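Alr4995 protein (Nostoc sp., PDB 6LRF) is a bifunctional arginine dihydrolase and ornithine cyclodeaminase, probably hydrolysing arginine to ornithine and cyclising the ornithine to proline. Local coordinates at residues W131-H145 and E155-L169. Numbering follows the deposited sequence.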
loop_
_atom_site.group_PDB
_atom_site.type_symbol
_atom_site.label_atom_id
_atom_site.label_comp_id
_atom_site.label_asym_id
_atom_site.label_seq_id
_atom_site.Cartn_x
_atom_site.Cartn_y
_atom_site.Cartn_z
ATOM N N TRP B 131 -43.028 -25.633 -19.500
ATOM C CA TRP B 131 -42.989 -24.971 -18.199
ATOM C C TRP B 131 -43.045 -23.465 -18.381
ATOM O O TRP B 131 -42.988 -22.958 -19.513
ATOM C CB TRP B 131 -41.720 -25.354 -17.421
ATOM C CG TRP B 131 -40.465 -25.191 -18.232
ATOM C CD1 TRP B 131 -39.879 -24.013 -18.634
ATOM C CD2 TRP B 131 -39.648 -26.243 -18.754
ATOM N NE1 TRP B 131 -38.750 -24.280 -19.382
ATOM C CE2 TRP B 131 -38.586 -25.639 -19.465
ATOM C CE3 TRP B 131 -39.710 -27.640 -18.688
ATOM C CZ2 TRP B 131 -37.596 -26.384 -20.099
ATOM C CZ3 TRP B 131 -38.734 -28.376 -19.323
ATOM C CH2 TRP B 131 -37.687 -27.748 -20.016
ATOM N N LEU B 132 -43.160 -22.760 -17.260
ATOM C CA LEU B 132 -43.136 -21.302 -17.228
ATOM C C LEU B 132 -41.870 -20.791 -16.524
ATOM O O LEU B 132 -41.575 -21.187 -15.391
ATOM C CB LEU B 132 -44.374 -20.761 -16.502
ATOM C CG LEU B 132 -44.383 -19.250 -16.293
ATOM C CD1 LEU B 132 -44.548 -18.558 -17.625
ATOM C CD2 LEU B 132 -45.482 -18.835 -15.316
ATOM N N TRP B 133 -41.139 -19.912 -17.199
ATOM C CA TRP B 133 -40.024 -19.199 -16.599
ATOM C C TRP B 133 -40.538 -17.937 -15.921
ATOM O O TRP B 133 -41.110 -17.095 -16.592
ATOM C CB TRP B 133 -38.996 -18.804 -17.658
ATOM C CG TRP B 133 -38.367 -19.933 -18.481
ATOM C CD1 TRP B 133 -38.687 -20.300 -19.763
ATOM C CD2 TRP B 133 -37.260 -20.758 -18.097
ATOM N NE1 TRP B 133 -37.868 -21.325 -20.186
ATOM C CE2 TRP B 133 -36.980 -21.621 -19.184
ATOM C CE3 TRP B 133 -36.484 -20.862 -16.931
ATOM C CZ2 TRP B 133 -35.962 -22.576 -19.140
ATOM C CZ3 TRP B 133 -35.469 -21.807 -16.892
ATOM C CH2 TRP B 133 -35.220 -22.654 -17.989
ATOM N N ALA B 134 -40.323 -17.779 -14.616
ATOM C CA ALA B 134 -40.756 -16.555 -13.933
ATOM C C ALA B 134 -39.593 -15.800 -13.320
ATOM O O ALA B 134 -38.810 -16.374 -12.566
ATOM C CB ALA B 134 -41.768 -16.874 -12.845
ATOM N N GLY B 135 -39.530 -14.499 -13.577
ATOM C CA GLY B 135 -38.483 -13.656 -13.009
ATOM C C GLY B 135 -38.836 -13.064 -11.654
ATOM O O GLY B 135 -40.012 -12.968 -11.289
ATOM N N TYR B 136 -37.816 -12.719 -10.875
ATOM C CA TYR B 136 -38.018 -11.924 -9.669
ATOM C C TYR B 136 -36.731 -11.163 -9.451
ATOM O O TYR B 136 -35.728 -11.468 -10.086
ATOM C CB TYR B 136 -38.388 -12.783 -8.443
ATOM C CG TYR B 136 -37.274 -13.648 -7.882
ATOM C CD1 TYR B 136 -36.894 -14.819 -8.518
ATOM C CD2 TYR B 136 -36.606 -13.287 -6.715
ATOM C CE1 TYR B 136 -35.873 -15.614 -8.011
ATOM C CE2 TYR B 136 -35.583 -14.074 -6.193
ATOM C CZ TYR B 136 -35.217 -15.239 -6.843
ATOM O OH TYR B 136 -34.198 -16.035 -6.334
ATOM N N GLY B 137 -36.768 -10.158 -8.588
ATOM C CA GLY B 137 -35.579 -9.394 -8.276
ATOM C C GLY B 137 -35.820 -7.896 -8.239
ATOM O O GLY B 137 -35.150 -7.195 -7.494
ATOM N N PHE B 138 -36.763 -7.403 -9.039
ATOM C CA PHE B 138 -37.028 -5.966 -9.124
ATOM C C PHE B 138 -38.510 -5.623 -9.131
ATOM O O PHE B 138 -38.959 -4.733 -8.413
ATOM C CB PHE B 138 -36.379 -5.380 -10.385
ATOM C CG PHE B 138 -34.880 -5.415 -10.360
ATOM C CD1 PHE B 138 -34.169 -4.527 -9.562
ATOM C CD2 PHE B 138 -34.174 -6.336 -11.125
ATOM C CE1 PHE B 138 -32.786 -4.555 -9.533
ATOM C CE2 PHE B 138 -32.792 -6.369 -11.086
ATOM C CZ PHE B 138 -32.103 -5.469 -10.289
ATOM N N ARG B 139 -39.274 -6.321 -9.958
ATOM C CA ARG B 139 -40.678 -5.981 -10.133
ATOM C C ARG B 139 -41.583 -7.043 -9.515
ATOM O O ARG B 139 -42.274 -6.779 -8.529
ATOM C CB ARG B 139 -40.988 -5.783 -11.619
ATOM C CG ARG B 139 -40.366 -4.500 -12.199
ATOM C CD ARG B 139 -40.872 -3.233 -11.481
ATOM N NE ARG B 139 -40.362 -2.020 -12.120
ATOM C CZ ARG B 139 -40.880 -1.459 -13.215
ATOM N NH1 ARG B 139 -41.945 -1.990 -13.813
ATOM N NH2 ARG B 139 -40.330 -0.362 -13.718
ATOM N N SER B 140 -41.563 -8.248 -10.071
ATOM C CA SER B 140 -42.361 -9.328 -9.514
ATOM C C SER B 140 -41.710 -9.956 -8.289
ATOM O O SER B 140 -40.519 -10.218 -8.281
ATOM C CB SER B 140 -42.605 -10.403 -10.572
ATOM O OG SER B 140 -43.142 -9.812 -11.744
ATOM N N GLU B 141 -42.525 -10.221 -7.279
ATOM C CA GLU B 141 -42.110 -10.886 -6.052
ATOM C C GLU B 141 -42.010 -12.388 -6.213
ATOM O O GLU B 141 -42.816 -13.018 -6.913
ATOM C CB GLU B 141 -43.097 -10.579 -4.929
ATOM C CG GLU B 141 -43.013 -9.170 -4.403
ATOM C CD GLU B 141 -41.905 -8.984 -3.371
ATOM O OE1 GLU B 141 -41.422 -9.994 -2.806
ATOM O OE2 GLU B 141 -41.530 -7.817 -3.125
ATOM N N LEU B 142 -41.026 -12.955 -5.535
ATOM C CA LEU B 142 -40.798 -14.389 -5.516
ATOM C C LEU B 142 -42.053 -15.136 -5.082
ATOM O O LEU B 142 -42.398 -16.195 -5.633
ATOM C CB LEU B 142 -39.622 -14.706 -4.580
ATOM C CG LEU B 142 -39.294 -16.185 -4.388
ATOM C CD1 LEU B 142 -39.004 -16.840 -5.736
ATOM C CD2 LEU B 142 -38.093 -16.319 -3.427
ATOM N N ASP B 143 -42.765 -14.562 -4.118
ATOM C CA ASP B 143 -43.982 -15.185 -3.606
ATOM C C ASP B 143 -45.173 -15.227 -4.601
ATOM O O ASP B 143 -46.167 -15.899 -4.340
ATOM C CB ASP B 143 -44.412 -14.470 -2.332
ATOM C CG ASP B 143 -43.603 -14.900 -1.119
ATOM O OD1 ASP B 143 -42.850 -15.896 -1.227
ATOM O OD2 ASP B 143 -43.732 -14.248 -0.055
ATOM N N SER B 144 -45.093 -14.515 -5.718
ATOM C CA SER B 144 -46.160 -14.617 -6.714
ATOM C C SER B 144 -46.075 -15.926 -7.507
ATOM O O SER B 144 -47.059 -16.366 -8.108
ATOM C CB SER B 144 -46.135 -13.424 -7.677
ATOM O OG SER B 144 -44.984 -13.450 -8.521
ATOM N N HIS B 145 -44.911 -16.564 -7.500
ATOM C CA HIS B 145 -44.687 -17.681 -8.395
ATOM C C HIS B 145 -45.567 -18.899 -8.076
ATOM O O HIS B 145 -46.059 -19.545 -9.011
ATOM C CB HIS B 145 -43.196 -18.054 -8.413
ATOM C CG HIS B 145 -42.328 -16.976 -8.990
ATOM N ND1 HIS B 145 -40.981 -17.142 -9.235
ATOM C CD2 HIS B 145 -42.627 -15.718 -9.392
ATOM C CE1 HIS B 145 -40.487 -16.027 -9.744
ATOM N NE2 HIS B 145 -41.468 -15.150 -9.858
ATOM N N GLU B 155 -45.699 -26.045 -14.380
ATOM C CA GLU B 155 -44.419 -26.004 -13.667
ATOM C C GLU B 155 -43.757 -24.637 -13.817
ATOM O O GLU B 155 -43.517 -24.186 -14.933
ATOM C CB GLU B 155 -43.459 -27.086 -14.179
ATOM C CG GLU B 155 -42.086 -27.060 -13.501
ATOM C CD GLU B 155 -41.110 -28.079 -14.083
ATOM O OE1 GLU B 155 -40.897 -28.074 -15.313
ATOM O OE2 GLU B 155 -40.558 -28.883 -13.310
ATOM N N VAL B 156 -43.460 -23.986 -12.692
ATOM C CA VAL B 156 -42.868 -22.644 -12.716
ATOM C C VAL B 156 -41.411 -22.686 -12.272
ATOM O O VAL B 156 -41.103 -23.170 -11.194
ATOM C CB VAL B 156 -43.651 -21.664 -11.815
ATOM C CG1 VAL B 156 -42.926 -20.316 -11.698
ATOM C CG2 VAL B 156 -45.055 -21.459 -12.371
ATOM N N LEU B 157 -40.526 -22.183 -13.124
ATOM C CA LEU B 157 -39.097 -22.118 -12.838
ATOM C C LEU B 157 -38.671 -20.697 -12.504
ATOM O O LEU B 157 -38.779 -19.814 -13.351
ATOM C CB LEU B 157 -38.301 -22.622 -14.041
ATOM C CG LEU B 157 -38.605 -24.041 -14.510
ATOM C CD1 LEU B 157 -37.669 -24.417 -15.641
ATOM C CD2 LEU B 157 -38.474 -25.012 -13.348
ATOM N N SER B 158 -38.181 -20.467 -11.285
ATOM C CA SER B 158 -37.870 -19.102 -10.847
ATOM C C SER B 158 -36.459 -18.681 -11.231
ATOM O O SER B 158 -35.501 -19.419 -10.979
ATOM C CB SER B 158 -38.047 -18.975 -9.331
ATOM O OG SER B 158 -39.356 -19.372 -8.942
ATOM N N LEU B 159 -36.332 -17.495 -11.822
ATOM C CA LEU B 159 -35.027 -16.930 -12.190
ATOM C C LEU B 159 -34.827 -15.595 -11.497
ATOM O O LEU B 159 -35.743 -14.754 -11.494
ATOM C CB LEU B 159 -34.903 -16.730 -13.709
ATOM C CG LEU B 159 -35.077 -17.947 -14.611
ATOM C CD1 LEU B 159 -35.024 -17.512 -16.082
ATOM C CD2 LEU B 159 -34.016 -19.010 -14.344
ATOM N N ARG B 160 -33.639 -15.380 -10.921
ATOM C CA ARG B 160 -33.376 -14.106 -10.262
ATOM C C ARG B 160 -32.644 -13.126 -11.170
ATOM O O ARG B 160 -31.594 -13.442 -11.739
ATOM C CB ARG B 160 -32.570 -14.290 -8.978
ATOM C CG ARG B 160 -32.391 -12.969 -8.253
ATOM C CD ARG B 160 -31.347 -13.039 -7.169
ATOM N NE ARG B 160 -31.284 -11.761 -6.482
ATOM C CZ ARG B 160 -30.409 -11.477 -5.527
ATOM N NH1 ARG B 160 -29.520 -12.388 -5.159
ATOM N NH2 ARG B 160 -30.431 -10.286 -4.947
ATOM N N LEU B 161 -33.216 -11.929 -11.285
ATOM C CA LEU B 161 -32.637 -10.834 -12.038
ATOM C C LEU B 161 -31.754 -10.008 -11.123
ATOM O O LEU B 161 -32.201 -9.638 -10.040
ATOM C CB LEU B 161 -33.739 -9.946 -12.632
ATOM C CG LEU B 161 -34.720 -10.595 -13.610
ATOM C CD1 LEU B 161 -35.973 -9.732 -13.767
ATOM C CD2 LEU B 161 -34.041 -10.826 -14.955
ATOM N N ILE B 162 -30.536 -9.683 -11.571
ATOM C CA ILE B 162 -29.550 -8.989 -10.724
ATOM C C ILE B 162 -28.993 -7.708 -11.327
ATOM O O ILE B 162 -28.235 -7.001 -10.677
ATOM C CB ILE B 162 -28.352 -9.896 -10.410
ATOM C CG1 ILE B 162 -27.695 -10.346 -11.717
ATOM C CG2 ILE B 162 -28.793 -11.098 -9.595
ATOM C CD1 ILE B 162 -26.448 -11.152 -11.527
ATOM N N ASP B 163 -29.359 -7.422 -12.572
ATOM C CA ASP B 163 -28.913 -6.217 -13.269
ATOM C C ASP B 163 -30.103 -5.276 -13.493
ATOM O O ASP B 163 -31.025 -5.591 -14.252
ATOM C CB ASP B 163 -28.257 -6.591 -14.605
ATOM C CG ASP B 163 -27.545 -5.410 -15.272
ATOM O OD1 ASP B 163 -28.034 -4.261 -15.177
ATOM O OD2 ASP B 163 -26.489 -5.636 -15.909
ATOM N N GLU B 164 -30.068 -4.114 -12.849
ATOM C CA GLU B 164 -31.198 -3.199 -12.856
ATOM C C GLU B 164 -31.586 -2.702 -14.259
ATOM O O GLU B 164 -32.717 -2.270 -14.474
ATOM C CB GLU B 164 -30.898 -2.015 -11.944
ATOM C CG GLU B 164 -32.105 -1.158 -11.643
ATOM C CD GLU B 164 -31.729 0.193 -11.055
ATOM O OE1 GLU B 164 -30.516 0.523 -11.031
ATOM O OE2 GLU B 164 -32.651 0.922 -10.620
ATOM N N ARG B 165 -30.662 -2.775 -15.213
ATOM C CA ARG B 165 -30.984 -2.412 -16.592
ATOM C C ARG B 165 -31.983 -3.402 -17.188
ATOM O O ARG B 165 -32.867 -3.028 -17.959
ATOM C CB ARG B 165 -29.720 -2.363 -17.452
ATOM C CG ARG B 165 -28.770 -1.208 -17.106
ATOM C CD ARG B 165 -27.457 -1.333 -17.860
ATOM N NE ARG B 165 -26.736 -2.539 -17.474
ATOM C CZ ARG B 165 -25.823 -3.145 -18.226
ATOM N NH1 ARG B 165 -25.508 -2.660 -19.421
ATOM N NH2 ARG B 165 -25.224 -4.244 -17.779
ATOM N N PHE B 166 -31.834 -4.669 -16.817
ATOM C CA PHE B 166 -32.707 -5.720 -17.309
ATOM C C PHE B 166 -33.631 -6.127 -16.176
ATOM O O PHE B 166 -33.508 -7.216 -15.590
ATOM C CB PHE B 166 -31.870 -6.874 -17.854
ATOM C CG PHE B 166 -30.810 -6.415 -18.822
ATOM C CD1 PHE B 166 -31.153 -6.044 -20.118
ATOM C CD2 PHE B 166 -29.478 -6.306 -18.425
ATOM C CE1 PHE B 166 -30.179 -5.594 -21.011
ATOM C CE2 PHE B 166 -28.501 -5.865 -19.310
ATOM C CZ PHE B 166 -28.851 -5.508 -20.606
ATOM N N TYR B 167 -34.544 -5.195 -15.888
ATOM C CA TYR B 167 -35.428 -5.212 -14.729
ATOM C C TYR B 167 -36.669 -6.095 -14.936
ATOM O O TYR B 167 -37.325 -6.484 -13.966
ATOM C CB TYR B 167 -35.848 -3.769 -14.384
ATOM C CG TYR B 167 -36.664 -3.076 -15.471
ATOM C CD1 TYR B 167 -36.055 -2.549 -16.605
ATOM C CD2 TYR B 167 -38.048 -2.969 -15.363
ATOM C CE1 TYR B 167 -36.803 -1.927 -17.599
ATOM C CE2 TYR B 167 -38.807 -2.347 -16.354
ATOM C CZ TYR B 167 -38.181 -1.826 -17.469
ATOM O OH TYR B 167 -38.933 -1.208 -18.461
ATOM N N HIS B 168 -36.991 -6.390 -16.198
ATOM C CA HIS B 168 -38.006 -7.392 -16.531
ATOM C C HIS B 168 -37.341 -8.586 -17.195
ATOM O O HIS B 168 -36.343 -8.441 -17.897
ATOM C CB HIS B 168 -39.083 -6.824 -17.472
ATOM C CG HIS B 168 -40.148 -6.033 -16.783
ATOM N ND1 HIS B 168 -40.890 -5.065 -17.432
ATOM C CD2 HIS B 168 -40.619 -6.081 -15.513
ATOM C CE1 HIS B 168 -41.758 -4.537 -16.586
ATOM N NE2 HIS B 168 -41.618 -5.135 -15.416
ATOM N N LEU B 169 -37.910 -9.760 -16.985
ATOM C CA LEU B 169 -37.387 -10.983 -17.568
ATOM C C LEU B 169 -37.305 -10.922 -19.088
ATOM O O LEU B 169 -36.350 -11.434 -19.677
ATOM C CB LEU B 169 -38.254 -12.162 -17.155
ATOM C CG LEU B 169 -37.723 -13.520 -17.612
ATOM C CD1 LEU B 169 -36.284 -13.762 -17.052
ATOM C CD2 LEU B 169 -38.681 -14.639 -17.213
HETATM O O HOH W 1 -38.496 -8.308 -11.899
#
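L132 N donates to E155 O at 2.8 Å, the first of five backbone bonds that pair strands 132-136 and 155-160; their axes approach to 4.6 Å and their directions differ by 34°. Donors alternate between the two segments, as in a parallel ladder, and L161 N, just past the second strand, adds a sixth bond on Y136 O with an N-H...O angle of 177°. Helix 145-152 connects the strands, making a beta-alpha-beta unit within the dimethylarginine dimethylhydrolase-like (GME clan) region.

On one face, L157 CD1 lies over two indoles, 3.8 Å from the centroid of the W131 five-membered ring and 3.9 Å from that of the W133 six-membered ring, two CH-pi contacts from one methyl. On the other face, R160 CG sits over the Y136 ring, 4.2 Å from its centroid. The Y136 ring is set there by chi1 of 71°, with CG between backbone N and carbonyl carbon, and its hydroxyl bonds to G311 O. Replacing Y136 with an alanine would probably leave R160 CG without its aromatic face and G311 O without this donor.

H145 ND1 and S158 OG share a hydrogen bond of 2.8 Å at the imidazole edge, while H145 NE2 donates to G135 O at 3.0 Å from above the carbonyl plane. A134 CB sits over the same ring. With both nitrogens engaged, the buried imidazole has its rotation fixed and ties the start of the helix to both strands.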